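Local coordinates for protein endoglucanase E (Clostridium thermocellum, PDB 2WAO) that probably removes acetyl groups from plant cell-wall polysaccharides through its esterase domain, which also binds cellulose chains, within a larger cellulase, at residues Ile128-Thr133 against Gly222-Ser227. Numbering follows the deposited sequence.
Sequences IGDSIT and GTNDFS. With BGC (beta-D-glucopyranose), chain B; FMT (formic acid), chain C.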
ATOM      1  N   ILE A 128      -6.296   0.515   2.938  1.00  3.46           N
ATOM      2  CA  ILE A 128      -6.403   1.960   3.268  1.00  3.62           C
ATOM      3  C   ILE A 128      -5.675   2.167   4.579  1.00  2.94           C
ATOM      4  O   ILE A 128      -6.067   1.605   5.580  1.00  3.72           O
ATOM      5  CB  ILE A 128      -7.909   2.369   3.422  1.00  4.08           C
ATOM      6  CG1 ILE A 128      -8.686   2.047   2.145  1.00  4.93           C
ATOM      7  CG2 ILE A 128      -8.058   3.904   3.771  1.00  3.68           C
ATOM      8  CD1 ILE A 128     -10.241   2.239   2.279  1.00  5.44           C
ATOM      9  N   GLY A 129      -4.628   2.992   4.613  1.00  3.66           N
ATOM     10  CA  GLY A 129      -3.896   3.055   5.851  1.00  3.48           C
ATOM     11  C   GLY A 129      -2.912   4.195   5.973  1.00  4.87           C
ATOM     12  O   GLY A 129      -3.055   5.195   5.302  1.00  2.30           O
ATOM     13  N   ASP A 130      -1.947   4.019   6.872  1.00  3.05           N
ATOM     14  CA  ASP A 130      -1.058   5.137   7.261  1.00  4.19           C
ATOM     15  C   ASP A 130       0.384   4.647   7.091  1.00  4.22           C
ATOM     16  O   ASP A 130       0.685   3.896   6.135  1.00  4.74           O
ATOM     17  CB  ASP A 130      -1.426   5.601   8.691  1.00  2.90           C
ATOM     18  CG  ASP A 130      -1.404   4.416   9.747  1.00  9.23           C
ATOM     19  OD1 ASP A 130      -0.683   3.366   9.533  1.00  9.51           O
ATOM     20  OD2 ASP A 130      -2.070   4.541  10.803  1.00 11.19           O
ATOM     21  N   SER A 131       1.279   5.013   8.011  1.00  4.66           N
ATOM     22  CA  SER A 131       2.701   4.700   7.860  0.75  5.21           C
ATOM     23  C   SER A 131       2.961   3.212   7.858  1.00  4.51           C
ATOM     24  O   SER A 131       3.874   2.758   7.209  1.00  4.25           O
ATOM     25  CB  SER A 131       3.520   5.314   8.996  0.75  5.92           C
ATOM     26  OG  SER A 131       3.293   6.714   9.073  0.75  7.66           O
ATOM     27  N   ILE A 132       2.143   2.462   8.626  1.00  4.13           N
ATOM     28  CA  ILE A 132       2.314   1.032   8.776  1.00  3.78           C
ATOM     29  C   ILE A 132       2.079   0.391   7.396  1.00  4.40           C
ATOM     30  O   ILE A 132       2.860  -0.452   6.963  1.00  4.03           O
ATOM     31  CB  ILE A 132       1.340   0.458   9.839  1.00  2.83           C
ATOM     32  CG1 ILE A 132       1.651   1.082  11.226  1.00  5.05           C
ATOM     33  CG2 ILE A 132       1.564  -1.110   9.945  1.00  5.48           C
ATOM     34  CD1 ILE A 132       0.502   0.951  12.223  1.00  6.78           C
ATOM     35  N   THR A 133       1.045   0.828   6.678  1.00  4.02           N
ATOM     36  CA  THR A 133       0.799   0.215   5.347  1.00  4.51           C
ATOM     37  C   THR A 133       1.690   0.702   4.235  1.00  5.57           C
ATOM     38  O   THR A 133       2.017  -0.043   3.310  1.00  6.56           O
ATOM     39  CB  THR A 133      -0.725  -0.126   5.024  1.00  8.47           C
ATOM     40  OG1 THR A 133      -1.164   0.145   3.672  1.00 10.55           O
ATOM     41  CG2 THR A 133      -1.629   0.138   6.068  1.00  2.16           C
ATOM     42  N   GLY A 222      -5.844   4.712  12.726  1.00  7.01           N
ATOM     43  CA  GLY A 222      -6.188   5.103  14.086  1.00  7.28           C
ATOM     44  C   GLY A 222      -4.927   5.224  14.901  1.00  6.82           C
ATOM     45  O   GLY A 222      -4.960   5.830  15.967  1.00  6.87           O
ATOM     46  N   THR A 223      -3.797   4.692  14.419  1.00  6.85           N
ATOM     47  CA  THR A 223      -2.519   4.934  15.140  1.00  6.50           C
ATOM     48  C   THR A 223      -2.244   6.421  15.395  1.00  7.16           C
ATOM     49  O   THR A 223      -1.888   6.831  16.524  1.00  6.55           O
ATOM     50  CB  THR A 223      -1.275   4.286  14.418  1.00  8.22           C
ATOM     51  OG1 THR A 223      -1.503   2.881  14.320  1.00  9.57           O
ATOM     52  CG2 THR A 223       0.014   4.477  15.233  1.00  5.71           C
ATOM     53  N   ASN A 224      -2.491   7.241  14.383  1.00  6.44           N
ATOM     54  CA  ASN A 224      -2.178   8.664  14.523  1.00  5.22           C
ATOM     55  C   ASN A 224      -3.244   9.371  15.348  1.00  5.31           C
ATOM     56  O   ASN A 224      -3.006  10.447  15.867  1.00  6.75           O
ATOM     57  CB  ASN A 224      -1.923   9.292  13.129  1.00  6.92           C
ATOM     58  CG  ASN A 224      -0.717   8.712  12.508  1.00  6.86           C
ATOM     59  OD1 ASN A 224      -0.795   7.989  11.475  1.00  6.75           O
ATOM     60  ND2 ASN A 224       0.394   8.855  13.196  1.00  4.58           N
ATOM     61  N   ASP A 225      -4.424   8.765  15.450  1.00  4.99           N
ATOM     62  CA  ASP A 225      -5.502   9.298  16.311  1.00  5.13           C
ATOM     63  C   ASP A 225      -5.269   9.058  17.818  1.00  5.81           C
ATOM     64  O   ASP A 225      -5.943   9.673  18.634  1.00  5.82           O
ATOM     65  CB  ASP A 225      -6.849   8.724  15.891  1.00  5.23           C
ATOM     66  CG  ASP A 225      -7.220   9.149  14.446  1.00  5.93           C
ATOM     67  OD1 ASP A 225      -7.712  10.286  14.284  1.00  7.70           O
ATOM     68  OD2 ASP A 225      -7.000   8.370  13.479  1.00  7.94           O
ATOM     69  N   PHE A 226      -4.357   8.142  18.166  1.00  5.60           N
ATOM     70  CA  PHE A 226      -4.105   7.793  19.586  1.00  6.71           C
ATOM     71  C   PHE A 226      -2.648   7.764  19.991  1.00  8.58           C
ATOM     72  O   PHE A 226      -2.351   7.391  21.135  1.00 11.05           O
ATOM     73  CB  PHE A 226      -4.802   6.435  19.963  1.00  7.46           C
ATOM     74  CG  PHE A 226      -6.259   6.489  19.810  1.00  7.15           C
ATOM     75  CD1 PHE A 226      -7.068   7.000  20.862  1.00  8.01           C
ATOM     76  CD2 PHE A 226      -6.861   6.119  18.583  1.00  5.80           C
ATOM     77  CE1 PHE A 226      -8.423   7.143  20.729  1.00  9.41           C
ATOM     78  CE2 PHE A 226      -8.254   6.268  18.432  1.00 10.76           C
ATOM     79  CZ  PHE A 226      -9.035   6.769  19.505  1.00 10.48           C
ATOM     80  N   SER A 227      -1.712   8.151  19.114  1.00  8.40           N
ATOM     81  CA  SER A 227      -0.311   8.055  19.499  1.00  9.29           C
ATOM     82  C   SER A 227       0.187   9.282  20.273  1.00 10.07           C
ATOM     83  O   SER A 227       1.201   9.207  20.892  1.00 10.48           O
ATOM     84  CB  SER A 227       0.620   7.719  18.325  1.00  8.46           C
ATOM     85  OG  SER A 227       0.576   8.765  17.341  1.00 10.24           O
TER
HETATM   86  C2  BGC B   4       7.778  10.191  13.592  1.00 13.82           C
HETATM   87  C3  BGC B   4       7.192  11.261  12.682  1.00 13.03           C
HETATM   88  C4  BGC B   4       6.233  10.614  11.676  1.00 11.36           C
HETATM   89  C5  BGC B   4       5.167   9.807  12.451  1.00 12.26           C
HETATM   90  C6  BGC B   4       4.072   9.164  11.576  1.00 14.52           C
HETATM   91  C1  BGC B   4       6.653   9.390  14.240  1.00 12.63           C
HETATM   92  O2  BGC B   4       8.640  10.810  14.553  1.00 14.16           O
HETATM   93  O3  BGC B   4       8.251  11.930  11.985  1.00 15.14           O
HETATM   94  O4  BGC B   4       5.657  11.696  11.136  1.00 13.99           O
HETATM   95  O5  BGC B   4       5.829   8.821  13.240  1.00 11.79           O
HETATM   96  O6  BGC B   4       4.683   8.267  10.666  1.00 16.86           O
HETATM   97  C   FMT C1340       0.815   5.937  11.142  0.50 27.84           C
HETATM   98  O1  FMT C1340       1.550   6.870  10.785  0.50 27.26           O
HETATM   99  O2  FMT C1340       1.159   4.858  11.645  0.50 27.99           O
HETATM  100  O   HOH W   1      -3.091   2.724  12.169  1.00  7.68           O
HETATM  101  O   HOH W   2      -3.678   6.405  11.705  1.00  9.76           O
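D130 and T223 are the nearest CA pair, 8.0 Å apart, where the turn after strand 123-129 faces the short helix 223-226. Side chains and two waters span that gap. The D130 carboxylate lies across it: I132 N donates to D130 OD1 (3.1 Å, 155° at the hydrogen), on the anti side and 27° out of the carboxylate plane, an N-cap bond that, with the waters at OD2, restrains the group's rotation. With chi1 at 54°, CG sits between the backbone N and the carbonyl carbon, and OD2 is carried toward G222-N224, reaching 3.7 Å from T223 CB. Both waters probably donate to D130 OD2, though each has further acceptors in reach; one accepts from T223 N, the other from G222 N (2.9 Å) and N224 N (3.0 Å), which would couple a buried carboxylate oxygen to three successive amides. Beside it, I132 and T223 cross at about a right angle, I132 CD1 against T223 OG1 at 3.5 Å. A formic acid, probably from the crystallisation liquor, is modelled between D130, S131 and N224, but with impossibly short approaches, so its exact place is doubtful. One of two S131 conformers lets OG accept from O6 of a glucopyranose unit (2.6 Å), a bond the other leaves doubtful. The GDS and GTND sequences match SGNH-hydrolase signatures, consistent with S131 as nucleophile and G177 and N224 in the oxyanion hole. Within the parallel sheet, strand 123-129 pairs with 168-174 and 216-220, helix 158-165 touches I132, and D225 ties helix 223-226 to the backbone of L180 and T181.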